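PDB 2WW8: CELL WALL surface anchor family protein from Streptococcus pneumoniae, which probably mediates attachment to host cells as the adhesin of the pneumococcal pilus, using an integrin I-like domain that carries a magnesium site. Local coordinates for residues A271-A276 / D367-Q372; K323-K328 / V332-K337; A356-K361 / S435-I440; V534-I539 / S554-I559. One frame throughout, in Å; residues are numbered along the deposited sequence.

Contact 1: A271-A276 / D367-Q372; sequences ALVTYA and DEILTQ. With CA (calcium ion), chain C.
In Ile369 the first torsion (chi1 -67°) sets CG1 anti to the carbonyl carbon, and the branch then runs out straight to CD1, while CG2 lies anti to the backbone N. The residue therefore offers two separate methyls to the strand. CD1 meets CG2 of Val273 at 3.7 Å, the Val273 methyl that stands beside its own backbone N; the two side chains slide past one another in opposite directions. The other Ile369 branch, CG2, comes to CB of Ala271 at 4.1 Å. No hydrogen bond crosses between the segments: the contact is apolar, one branched residue of the helix touching Ala271 and Val273, both buried and both directed at it.

The far side of the same helix has different chemistry. Asp367 binds a calcium ion through both carboxylate oxygens, OD2 at 2.4 Å and OD1 at 2.6 Å, and three waters together with Asn526 and Asp530 complete the site. One turn on, Thr371 OG1 donates to Asp367 O over 2.9 Å. It approaches above the carbonyl plane, on the face opposite to Thr371 N, so the oxygen is held twice. A calcium-bound water in turn donates to Thr371 OG1, linking the ion to the helix backbone at second hand.

The parallel sheet and covering helices are those of a von Willebrand factor A (integrin I) type domain. Strand 269-275 is an end strand of the five-stranded parallel sheet, hydrogen-bonded to strand 225-232, and its other edge has backbone bonds with Tyr321 and Thr325. Helix 359-373 packs against it, with Ile369 reaching Val228 and Leu370 continuing to strand 379-386.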
loop_
_atom_site.group_PDB
_atom_site.type_symbol
_atom_site.label_atom_id
_atom_site.label_comp_id
_atom_site.label_asym_id
_atom_site.label_seq_id
_atom_site.Cartn_x
_atom_site.Cartn_y
_atom_site.Cartn_z
ATOM N N ALA A 271 -6.707 27.498 17.625
ATOM C CA ALA A 271 -6.692 28.734 16.853
ATOM C C ALA A 271 -5.229 29.200 16.841
ATOM O O ALA A 271 -4.437 28.715 17.620
ATOM C CB ALA A 271 -7.549 29.763 17.597
ATOM N N LEU A 272 -4.876 30.171 15.995
ATOM C CA LEU A 272 -3.495 30.551 15.699
ATOM C C LEU A 272 -3.489 32.067 15.572
ATOM O O LEU A 272 -4.291 32.670 14.823
ATOM C CB LEU A 272 -3.028 29.887 14.384
ATOM C CG LEU A 272 -1.724 30.493 13.791
ATOM C CD1 LEU A 272 -0.522 30.170 14.719
ATOM C CD2 LEU A 272 -1.559 29.949 12.336
ATOM N N VAL A 273 -2.619 32.688 16.362
ATOM C CA VAL A 273 -2.437 34.128 16.284
ATOM C C VAL A 273 -0.954 34.359 15.986
ATOM O O VAL A 273 -0.095 34.075 16.840
ATOM C CB VAL A 273 -2.824 34.850 17.586
ATOM C CG1 VAL A 273 -2.535 36.396 17.520
ATOM C CG2 VAL A 273 -4.346 34.596 17.962
ATOM N N THR A 274 -0.678 34.937 14.822
ATOM C CA THR A 274 0.669 35.370 14.491
ATOM C C THR A 274 0.790 36.883 14.675
ATOM O O THR A 274 -0.121 37.640 14.271
ATOM C CB THR A 274 1.012 34.943 13.075
ATOM O OG1 THR A 274 1.107 33.497 13.069
ATOM C CG2 THR A 274 2.397 35.518 12.617
ATOM N N TYR A 275 1.888 37.324 15.287
ATOM C CA TYR A 275 2.017 38.756 15.637
ATOM C C TYR A 275 3.428 39.313 15.423
ATOM O O TYR A 275 4.409 38.579 15.520
ATOM C CB TYR A 275 1.607 39.097 17.066
ATOM C CG TYR A 275 2.567 38.636 18.159
ATOM C CD1 TYR A 275 2.587 37.293 18.570
ATOM C CD2 TYR A 275 3.443 39.532 18.762
ATOM C CE1 TYR A 275 3.438 36.872 19.598
ATOM C CE2 TYR A 275 4.287 39.116 19.830
ATOM C CZ TYR A 275 4.263 37.804 20.231
ATOM O OH TYR A 275 5.158 37.424 21.207
ATOM N N ALA A 276 3.488 40.626 15.249
ATOM C CA ALA A 276 4.764 41.340 15.335
ATOM C C ALA A 276 4.356 42.734 15.802
ATOM O O ALA A 276 3.996 42.836 17.013
ATOM C CB ALA A 276 5.612 41.262 14.028
ATOM N N ASP A 367 -6.697 36.084 24.778
ATOM C CA ASP A 367 -7.780 36.194 25.785
ATOM C C ASP A 367 -9.148 36.418 25.119
ATOM O O ASP A 367 -10.121 35.801 25.536
ATOM C CB ASP A 367 -7.444 37.380 26.706
ATOM C CG ASP A 367 -8.324 37.447 27.930
ATOM O OD1 ASP A 367 -8.737 36.408 28.453
ATOM O OD2 ASP A 367 -8.584 38.548 28.428
ATOM N N GLU A 368 -9.215 37.252 24.070
ATOM C CA GLU A 368 -10.453 37.467 23.317
ATOM C C GLU A 368 -11.011 36.187 22.698
ATOM O O GLU A 368 -12.200 35.860 22.865
ATOM C CB GLU A 368 -10.242 38.538 22.214
ATOM C CG GLU A 368 -11.412 38.750 21.298
ATOM C CD GLU A 368 -11.155 39.928 20.320
ATOM O OE1 GLU A 368 -10.017 40.403 20.081
ATOM O OE2 GLU A 368 -12.143 40.449 19.789
ATOM N N ILE A 369 -10.171 35.447 21.980
ATOM C CA ILE A 369 -10.603 34.176 21.399
ATOM C C ILE A 369 -11.140 33.204 22.466
ATOM O O ILE A 369 -12.206 32.633 22.286
ATOM C CB ILE A 369 -9.472 33.506 20.577
ATOM C CG1 ILE A 369 -9.210 34.400 19.354
ATOM C CG2 ILE A 369 -9.806 32.020 20.245
ATOM C CD1 ILE A 369 -7.982 33.963 18.624
ATOM N N LEU A 370 -10.384 32.979 23.533
ATOM C CA LEU A 370 -10.836 32.032 24.600
ATOM C C LEU A 370 -12.083 32.561 25.310
ATOM O O LEU A 370 -13.044 31.811 25.510
ATOM C CB LEU A 370 -9.682 31.838 25.562
ATOM C CG LEU A 370 -8.526 31.018 25.004
ATOM C CD1 LEU A 370 -7.355 31.158 25.952
ATOM C CD2 LEU A 370 -8.969 29.483 24.800
ATOM N N THR A 371 -12.114 33.865 25.610
ATOM C CA THR A 371 -13.293 34.426 26.251
ATOM C C THR A 371 -14.545 34.227 25.359
ATOM O O THR A 371 -15.636 33.859 25.811
ATOM C CB THR A 371 -13.036 35.916 26.680
ATOM O OG1 THR A 371 -11.999 35.927 27.688
ATOM C CG2 THR A 371 -14.321 36.465 27.336
ATOM N N GLN A 372 -14.393 34.540 24.077
ATOM C CA GLN A 372 -15.555 34.585 23.193
ATOM C C GLN A 372 -15.911 33.218 22.650
ATOM O O GLN A 372 -17.088 32.948 22.451
ATOM C CB GLN A 372 -15.309 35.523 22.031
ATOM C CG GLN A 372 -15.318 36.951 22.579
ATOM C CD GLN A 372 -15.183 37.904 21.444
ATOM O OE1 GLN A 372 -15.126 37.466 20.291
ATOM N NE2 GLN A 372 -15.113 39.194 21.735
HETATM CA CA CA C . -9.576 37.803 30.488
HETATM O O HOH W 1 -11.844 37.189 29.912
HETATM O O HOH W 2 -10.251 40.081 30.638
HETATM O O HOH W 3 -10.410 38.215 32.760
#

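Contact 2: K323-K328 / V332-K337; sequences KLTNDK and VELKNK
Val332 N donates to Lys328 O over 3.1 Å, an i+4 bond of the first turn of helix 328-337, with an N-H...O angle of 163°. The same oxygen is flanked by the side chain of Val332, whose CG2 comes to 3.3 Å from Lys328 O. That methyl sits beside the residue's own backbone N (chi1 170° places CG1 on the anti position instead), which is why it leans back along the helix toward the carbonyl. Farther along, the helix faces the incoming strand: CD1 of Leu334 approaches CG2 of Thr325 at 4.4 Å, a light apolar touch between two buried residues.

The other branch of Thr325 takes part in the turn that leads into the helix. Its OG1 accepts from Asp327 N at 3.1 Å, an ST turn, and Asp327 is the N-cap, its OD1 receiving Asp330 N. This is a strand passing into a helix through successive side-chain-to-backbone bonds, on the border of the integrin I-like domain's sheet. Thr325 OG1 is also bonded to Asp330 OD2, and that carboxylate oxygen takes a salt bridge from Lys323 NZ, so Asp330 ties the strand to the first helical turn.

Beyond this shell, Leu334 packs on Val270 of strand 269-275, on Ile259 of helix 247-263 and on Tyr321.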
loop_
_atom_site.group_PDB
_atom_site.type_symbol
_atom_site.label_atom_id
_atom_site.label_comp_id
_atom_site.label_asym_id
_atom_site.label_seq_id
_atom_site.Cartn_x
_atom_site.Cartn_y
_atom_site.Cartn_z
ATOM N N LYS A 323 -10.136 31.587 14.755
ATOM C CA LYS A 323 -11.308 30.824 15.160
ATOM C C LYS A 323 -10.881 29.446 15.714
ATOM O O LYS A 323 -10.103 28.686 15.055
ATOM C CB LYS A 323 -12.192 30.687 13.932
ATOM C CG LYS A 323 -13.620 30.241 14.208
ATOM C CD LYS A 323 -14.368 29.855 12.922
ATOM C CE LYS A 323 -14.356 28.352 12.691
ATOM N NZ LYS A 323 -14.626 28.051 11.259
ATOM N N LEU A 324 -11.304 29.157 16.960
ATOM C CA LEU A 324 -11.104 27.831 17.586
ATOM C C LEU A 324 -11.831 26.829 16.709
ATOM O O LEU A 324 -13.025 27.021 16.410
ATOM C CB LEU A 324 -11.737 27.780 18.987
ATOM C CG LEU A 324 -10.842 28.413 20.055
ATOM C CD1 LEU A 324 -11.632 28.384 21.349
ATOM C CD2 LEU A 324 -9.534 27.662 20.132
ATOM N N THR A 325 -11.152 25.769 16.270
ATOM C CA THR A 325 -11.767 24.850 15.314
ATOM C C THR A 325 -11.272 23.420 15.570
ATOM O O THR A 325 -10.108 23.260 15.955
ATOM C CB THR A 325 -11.455 25.198 13.832
ATOM O OG1 THR A 325 -12.147 24.293 12.953
ATOM C CG2 THR A 325 -9.990 25.073 13.468
ATOM N N ASN A 326 -12.111 22.415 15.301
ATOM C CA ASN A 326 -11.662 21.017 15.236
ATOM C C ASN A 326 -12.068 20.371 13.910
ATOM O O ASN A 326 -12.023 19.148 13.728
ATOM C CB ASN A 326 -12.205 20.202 16.419
ATOM C CG ASN A 326 -13.740 20.085 16.378
ATOM O OD1 ASN A 326 -14.393 20.704 15.552
ATOM N ND2 ASN A 326 -14.311 19.259 17.239
ATOM N N ASP A 327 -12.498 21.200 12.967
ATOM C CA ASP A 327 -12.881 20.633 11.671
ATOM C C ASP A 327 -11.580 20.307 10.883
ATOM O O ASP A 327 -10.709 21.165 10.759
ATOM C CB ASP A 327 -13.704 21.695 10.917
ATOM C CG ASP A 327 -13.895 21.333 9.448
ATOM O OD1 ASP A 327 -13.009 21.606 8.597
ATOM O OD2 ASP A 327 -14.946 20.740 9.166
ATOM N N LYS A 328 -11.453 19.080 10.364
ATOM C CA LYS A 328 -10.243 18.649 9.640
ATOM C C LYS A 328 -9.793 19.540 8.466
ATOM O O LYS A 328 -8.586 19.772 8.254
ATOM C CB LYS A 328 -10.413 17.197 9.147
ATOM C CG LYS A 328 -10.500 16.147 10.293
ATOM C CD LYS A 328 -9.488 16.403 11.444
ATOM C CE LYS A 328 -9.659 15.367 12.595
ATOM N NZ LYS A 328 -8.584 15.459 13.627
ATOM N N VAL A 332 -6.316 21.870 8.277
ATOM C CA VAL A 332 -5.424 21.925 7.116
ATOM C C VAL A 332 -5.110 23.379 6.687
ATOM O O VAL A 332 -3.989 23.729 6.351
ATOM C CB VAL A 332 -5.929 21.101 5.911
ATOM C CG1 VAL A 332 -5.087 21.392 4.597
ATOM C CG2 VAL A 332 -5.916 19.606 6.258
ATOM N N GLU A 333 -6.146 24.206 6.702
ATOM C CA GLU A 333 -6.044 25.571 6.267
ATOM C C GLU A 333 -5.238 26.348 7.297
ATOM O O GLU A 333 -4.328 27.084 6.940
ATOM C CB GLU A 333 -7.468 26.088 6.070
ATOM C CG GLU A 333 -7.492 27.481 5.485
ATOM C CD GLU A 333 -8.912 28.046 5.371
ATOM O OE1 GLU A 333 -9.915 27.293 5.531
ATOM O OE2 GLU A 333 -8.974 29.282 5.160
ATOM N N LEU A 334 -5.516 26.122 8.582
ATOM C CA LEU A 334 -4.783 26.771 9.660
ATOM C C LEU A 334 -3.278 26.438 9.610
ATOM O O LEU A 334 -2.416 27.327 9.710
ATOM C CB LEU A 334 -5.476 26.458 10.987
ATOM C CG LEU A 334 -4.906 26.888 12.346
ATOM C CD1 LEU A 334 -5.911 26.645 13.507
ATOM C CD2 LEU A 334 -3.594 26.142 12.641
ATOM N N LYS A 335 -2.940 25.159 9.466
ATOM C CA LYS A 335 -1.523 24.791 9.393
ATOM C C LYS A 335 -0.879 25.430 8.158
ATOM O O LYS A 335 0.278 25.763 8.237
ATOM C CB LYS A 335 -1.348 23.265 9.277
ATOM C CG LYS A 335 -1.588 22.494 10.610
ATOM C CD LYS A 335 -1.654 21.039 10.308
ATOM C CE LYS A 335 -0.342 20.468 10.045
ATOM N NZ LYS A 335 -0.573 19.050 9.621
ATOM N N ASN A 336 -1.552 25.573 7.012
ATOM C CA ASN A 336 -0.986 26.308 5.856
ATOM C C ASN A 336 -0.803 27.810 6.065
ATOM O O ASN A 336 -0.154 28.486 5.250
ATOM C CB ASN A 336 -1.851 26.153 4.602
ATOM C CG ASN A 336 -1.740 24.756 3.980
ATOM O OD1 ASN A 336 -0.711 24.094 4.126
ATOM N ND2 ASN A 336 -2.788 24.294 3.307
ATOM N N LYS A 337 -1.411 28.346 7.116
ATOM C CA LYS A 337 -1.251 29.769 7.448
ATOM C C LYS A 337 -0.098 30.010 8.377
ATOM O O LYS A 337 0.337 31.175 8.532
ATOM C CB LYS A 337 -2.534 30.325 8.089
ATOM C CG LYS A 337 -3.455 30.523 6.868
ATOM C CD LYS A 337 -4.808 30.992 7.249
ATOM C CE LYS A 337 -4.833 32.494 7.073
ATOM N NZ LYS A 337 -6.160 32.982 7.642
#

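Contact 3: A356-K361 / S435-I440; sequences ATFTQK and SGEHTI
The two backbones stay well apart, with CA of Lys361 and CA of Glu437 separated by 11.2 Å, so long side chains from the start of helix 359-373 and from a helical-looking turn at 437-439 must span the interval. Lys361 is stretched out from its first torsion onward (chi1 -174°) and meets the extended Glu437 coming from the opposite direction. The result is a salt bridge: Lys361 NZ to Glu437 OE2 at 2.7 Å, on the syn side of the carboxylate but 30° out of its plane, with Glu437 OE1 at 3.1 Å from the same nitrogen.

Phe358, at the N-cap position, completes the group. Its CE2 edge lies 3.5 Å from Glu437 OE2, close to the ring plane, with ring and carboxylate planes 74° apart. Over the ring centre stands Lys361 CB, 3.6 Å above the plane of the Phe358 ring, so aromatic and lysine stem pack together while both address one oxygen. Glu437 OE1 is bonded to Tyr394 OH and Lys361 NZ to Thr278 OG1, which probably fixes how the pair is turned.

Within its own turn, Gly436 O receives both Thr439 N and Thr439 OG1, the latter at 2.7 Å. The contact thus joins the beginning of a sheet-covering helix to a long excursion between strands 379-386 and 533-539, and the side chain of Phe358 is about 11 Å from the magnesium ion, consistent with an insertion near the magnesium-bearing end of an integrin I-like domain.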
loop_
_atom_site.group_PDB
_atom_site.type_symbol
_atom_site.label_atom_id
_atom_site.label_comp_id
_atom_site.label_asym_id
_atom_site.label_seq_id
_atom_site.Cartn_x
_atom_site.Cartn_y
_atom_site.Cartn_z
ATOM N N ALA A 356 8.189 44.570 14.601
ATOM C CA ALA A 356 8.616 44.713 15.988
ATOM C C ALA A 356 7.793 43.716 16.867
ATOM O O ALA A 356 7.152 42.821 16.328
ATOM C CB ALA A 356 8.364 46.147 16.479
ATOM N N THR A 357 7.731 43.915 18.180
ATOM C CA THR A 357 7.246 42.924 19.143
ATOM C C THR A 357 6.183 43.539 20.056
ATOM O O THR A 357 6.508 44.086 21.125
ATOM C CB THR A 357 8.411 42.299 19.910
ATOM O OG1 THR A 357 9.396 41.909 18.945
ATOM C CG2 THR A 357 7.973 41.028 20.748
ATOM N N PHE A 358 4.920 43.457 19.630
ATOM C CA PHE A 358 3.805 44.023 20.423
ATOM C C PHE A 358 3.078 42.895 21.184
ATOM O O PHE A 358 2.018 42.439 20.801
ATOM C CB PHE A 358 2.821 44.760 19.533
ATOM C CG PHE A 358 1.817 45.636 20.251
ATOM C CD1 PHE A 358 1.732 45.693 21.656
ATOM C CD2 PHE A 358 1.036 46.493 19.497
ATOM C CE1 PHE A 358 0.803 46.548 22.278
ATOM C CE2 PHE A 358 0.102 47.365 20.103
ATOM C CZ PHE A 358 -0.040 47.395 21.492
ATOM N N THR A 359 3.743 42.431 22.239
ATOM C CA THR A 359 3.364 41.206 22.958
ATOM C C THR A 359 1.968 41.395 23.567
ATOM O O THR A 359 1.134 40.501 23.456
ATOM C CB THR A 359 4.355 40.962 24.125
ATOM O OG1 THR A 359 5.667 40.939 23.564
ATOM C CG2 THR A 359 4.111 39.555 24.804
ATOM N N GLN A 360 1.686 42.572 24.125
ATOM C CA GLN A 360 0.393 42.778 24.785
ATOM C C GLN A 360 -0.809 42.541 23.896
ATOM O O GLN A 360 -1.835 41.962 24.268
ATOM C CB GLN A 360 0.347 44.220 25.296
ATOM C CG GLN A 360 -0.867 44.489 26.123
ATOM C CD GLN A 360 -0.900 45.937 26.649
ATOM O OE1 GLN A 360 -0.039 46.802 26.349
ATOM N NE2 GLN A 360 -1.961 46.196 27.457
ATOM N N LYS A 361 -0.664 42.991 22.660
ATOM C CA LYS A 361 -1.735 42.888 21.688
ATOM C C LYS A 361 -2.010 41.414 21.329
ATOM O O LYS A 361 -3.165 40.992 21.115
ATOM C CB LYS A 361 -1.375 43.730 20.432
ATOM C CG LYS A 361 -2.496 43.827 19.354
ATOM C CD LYS A 361 -2.139 44.863 18.236
ATOM C CE LYS A 361 -3.441 45.227 17.449
ATOM N NZ LYS A 361 -3.171 46.237 16.383
ATOM N N SER A 435 -8.398 58.127 15.453
ATOM C CA SER A 435 -7.260 58.430 14.547
ATOM C C SER A 435 -6.342 57.244 14.254
ATOM O O SER A 435 -5.438 57.351 13.434
ATOM C CB SER A 435 -6.373 59.501 15.191
ATOM O OG SER A 435 -7.219 60.578 15.497
ATOM N N GLY A 436 -6.555 56.110 14.899
ATOM C CA GLY A 436 -5.824 54.912 14.564
ATOM C C GLY A 436 -4.911 54.531 15.700
ATOM O O GLY A 436 -4.483 55.396 16.497
ATOM N N GLU A 437 -4.596 53.241 15.749
ATOM C CA GLU A 437 -3.740 52.705 16.788
ATOM C C GLU A 437 -2.351 53.345 16.852
ATOM O O GLU A 437 -1.808 53.540 17.950
ATOM C CB GLU A 437 -3.593 51.209 16.553
ATOM C CG GLU A 437 -2.607 50.583 17.552
ATOM C CD GLU A 437 -2.897 49.083 17.749
ATOM O OE1 GLU A 437 -4.046 48.669 18.078
ATOM O OE2 GLU A 437 -1.927 48.369 17.455
ATOM N N HIS A 438 -1.761 53.622 15.685
ATOM C CA HIS A 438 -0.429 54.202 15.602
ATOM C C HIS A 438 -0.406 55.528 16.334
ATOM O O HIS A 438 0.663 55.964 16.705
ATOM C CB HIS A 438 -0.012 54.453 14.141
ATOM C CG HIS A 438 -0.982 55.261 13.331
ATOM N ND1 HIS A 438 -0.751 56.580 12.981
ATOM C CD2 HIS A 438 -2.180 54.938 12.799
ATOM C CE1 HIS A 438 -1.753 57.025 12.241
ATOM N NE2 HIS A 438 -2.627 56.041 12.102
ATOM N N THR A 439 -1.553 56.184 16.545
ATOM C CA THR A 439 -1.513 57.471 17.263
ATOM C C THR A 439 -1.498 57.390 18.799
ATOM O O THR A 439 -1.277 58.414 19.521
ATOM C CB THR A 439 -2.694 58.438 16.866
ATOM O OG1 THR A 439 -3.913 57.883 17.375
ATOM C CG2 THR A 439 -2.787 58.735 15.361
ATOM N N ILE A 440 -1.780 56.207 19.328
ATOM C CA ILE A 440 -1.732 56.033 20.781
ATOM C C ILE A 440 -0.753 55.004 21.285
ATOM O O ILE A 440 -0.322 55.095 22.431
ATOM C CB ILE A 440 -3.081 55.634 21.376
ATOM C CG1 ILE A 440 -3.574 54.389 20.631
ATOM C CG2 ILE A 440 -4.038 56.900 21.361
ATOM C CD1 ILE A 440 -4.919 53.820 20.994
#

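Contact 4: V534-I539 / S554-I559; sequences VFTVGI and SFMQSI
Met556, whose sulfur faces Thr536 across the contact, ends in a methyl, CE, that lies in the plane of the Phe555 ring at its edge; the Phe555 side chain also touches Thr519 and Pro390. The flat group of the strand, Phe535, points away from the helix, its ring stacked with that of Tyr582 and also meeting the ring of Phe383, the planes about 25° apart.

Between strand and helix the touching is done by methyls, a sulfur and a carbonyl oxygen. CG2 of Thr536 meets SD of Met556 at 4.1 Å, the two side chains crossing at about a right angle. The Thr536 torsion (chi1 -54°) sends CG2 anti to the backbone N and leaves OG1 on the side of the helix end. There OG1 stands 3.8 Å from Ile559 O, too far for a direct bond, and a water bridges the gap: it lies 2.7 Å from Thr536 OG1 and donates to Ile559 O at the same separation of 2.7 Å. Thr536 OG1 is bonded as well to Ser560 OG, which also reaches Met556 O. CG1 of Val534 rests against Ile559 O at 3.5 Å, so this carbonyl has a methyl neighbour as well as the water.

Strand 533-539 and helix 549-558 are the first two elements of a beta-alpha-beta unit that ends in strand 566-569. Thr536 and Met556 both pack on Tyr566 of that last strand, while Val534 and Ile559 share Tyr523 of the neighbouring helix 516-526.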
loop_
_atom_site.group_PDB
_atom_site.type_symbol
_atom_site.label_atom_id
_atom_site.label_comp_id
_atom_site.label_asym_id
_atom_site.label_seq_id
_atom_site.Cartn_x
_atom_site.Cartn_y
_atom_site.Cartn_z
ATOM N N VAL A 534 -0.871 28.697 30.559
ATOM C CA VAL A 534 -0.144 29.556 29.600
ATOM C C VAL A 534 1.314 29.104 29.682
ATOM O O VAL A 534 1.938 29.258 30.757
ATOM C CB VAL A 534 -0.230 31.043 30.011
ATOM C CG1 VAL A 534 0.456 31.904 28.941
ATOM C CG2 VAL A 534 -1.720 31.457 30.158
ATOM N N PHE A 535 1.805 28.612 28.550
ATOM C CA PHE A 535 3.181 28.119 28.350
ATOM C C PHE A 535 3.921 29.053 27.373
ATOM O O PHE A 535 3.343 29.444 26.366
ATOM C CB PHE A 535 3.104 26.752 27.666
ATOM C CG PHE A 535 2.393 25.720 28.482
ATOM C CD1 PHE A 535 2.960 25.248 29.664
ATOM C CD2 PHE A 535 1.155 25.217 28.067
ATOM C CE1 PHE A 535 2.329 24.254 30.458
ATOM C CE2 PHE A 535 0.507 24.196 28.872
ATOM C CZ PHE A 535 1.076 23.755 30.077
ATOM N N THR A 536 5.158 29.418 27.676
ATOM C CA THR A 536 5.948 30.324 26.871
ATOM C C THR A 536 7.254 29.599 26.546
ATOM O O THR A 536 8.023 29.130 27.429
ATOM C CB THR A 536 6.227 31.637 27.638
ATOM O OG1 THR A 536 4.956 32.161 28.075
ATOM C CG2 THR A 536 6.885 32.711 26.726
ATOM N N VAL A 537 7.487 29.459 25.253
ATOM C CA VAL A 537 8.770 28.926 24.760
ATOM C C VAL A 537 9.486 30.117 24.113
ATOM O O VAL A 537 8.999 30.630 23.079
ATOM C CB VAL A 537 8.534 27.761 23.770
ATOM C CG1 VAL A 537 9.814 27.262 23.100
ATOM C CG2 VAL A 537 7.907 26.545 24.513
ATOM N N GLY A 538 10.543 30.597 24.769
ATOM C CA GLY A 538 11.424 31.637 24.219
ATOM C C GLY A 538 12.512 31.054 23.322
ATOM O O GLY A 538 13.009 29.921 23.507
ATOM N N ILE A 539 12.858 31.821 22.288
ATOM C CA ILE A 539 13.913 31.402 21.366
ATOM C C ILE A 539 15.093 32.383 21.517
ATOM O O ILE A 539 15.072 33.479 20.952
ATOM C CB ILE A 539 13.439 31.375 19.922
ATOM C CG1 ILE A 539 12.314 30.343 19.750
ATOM C CG2 ILE A 539 14.609 30.943 19.025
ATOM C CD1 ILE A 539 11.422 30.748 18.582
ATOM N N SER A 554 12.659 37.047 33.950
ATOM C CA SER A 554 11.605 37.412 34.895
ATOM C C SER A 554 10.331 37.838 34.177
ATOM O O SER A 554 9.247 37.414 34.562
ATOM C CB SER A 554 12.047 38.557 35.800
ATOM O OG SER A 554 13.267 38.179 36.385
ATOM N N PHE A 555 10.445 38.647 33.127
ATOM C CA PHE A 555 9.296 39.123 32.397
ATOM C C PHE A 555 8.523 37.967 31.743
ATOM O O PHE A 555 7.293 37.962 31.778
ATOM C CB PHE A 555 9.671 40.114 31.270
ATOM C CG PHE A 555 8.539 40.361 30.360
ATOM C CD1 PHE A 555 7.528 41.269 30.737
ATOM C CD2 PHE A 555 8.423 39.628 29.178
ATOM C CE1 PHE A 555 6.419 41.399 29.916
ATOM C CE2 PHE A 555 7.330 39.770 28.359
ATOM C CZ PHE A 555 6.310 40.681 28.722
ATOM N N MET A 556 9.215 37.059 31.054
ATOM C CA MET A 556 8.561 35.948 30.342
ATOM C C MET A 556 7.888 34.969 31.317
ATOM O O MET A 556 6.815 34.416 31.038
ATOM C CB MET A 556 9.641 35.200 29.517
ATOM C CG MET A 556 10.092 35.939 28.246
ATOM S SD MET A 556 8.724 36.333 27.126
ATOM C CE MET A 556 9.524 37.562 26.092
ATOM N N GLN A 557 8.526 34.741 32.452
ATOM C CA GLN A 557 7.870 33.986 33.531
ATOM C C GLN A 557 6.546 34.641 33.984
ATOM O O GLN A 557 5.569 33.910 34.247
ATOM C CB GLN A 557 8.821 33.857 34.710
ATOM C CG GLN A 557 9.940 32.821 34.464
ATOM C CD GLN A 557 11.048 32.871 35.512
ATOM O OE1 GLN A 557 11.116 33.809 36.288
ATOM N NE2 GLN A 557 11.953 31.884 35.497
ATOM N N SER A 558 6.510 35.981 34.046
ATOM C CA SER A 558 5.357 36.709 34.584
ATOM C C SER A 558 4.256 36.740 33.541
ATOM O O SER A 558 3.132 37.060 33.887
ATOM C CB SER A 558 5.700 38.173 34.904
ATOM O OG SER A 558 5.762 38.924 33.683
ATOM N N ILE A 559 4.530 36.430 32.274
ATOM C CA ILE A 559 3.399 36.268 31.353
ATOM C C ILE A 559 3.155 34.815 31.011
ATOM O O ILE A 559 2.651 34.505 29.936
ATOM C CB ILE A 559 3.539 37.129 30.090
ATOM C CG1 ILE A 559 4.812 36.757 29.297
ATOM C CG2 ILE A 559 3.532 38.652 30.458
ATOM C CD1 ILE A 559 4.717 37.039 27.817
HETATM O O HOH W 4 3.140 33.976 27.294
#

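Overall arrangement
Contacts 1 and 4 are core packing of helices on one parallel sheet, about 17 Å apart between centres, and neither has a direct hydrogen bond between its segments; contact 4 adds a bridging water. Contacts 2 and 3 are only partly buried and add polar bonds to some packing: backbone and capping bonds in contact 2, a salt bridge beside a ring in contact 3. Helix 359-373 serves contacts 1 and 3, with calcium farther along it, while Ala276 O and Phe358 N join those contacts by a probable hydrogen bond. Leu324 of contact 2 packs on Ile369 of contact 1, and Thr359 of contact 3 reaches Ile559 of contact 4.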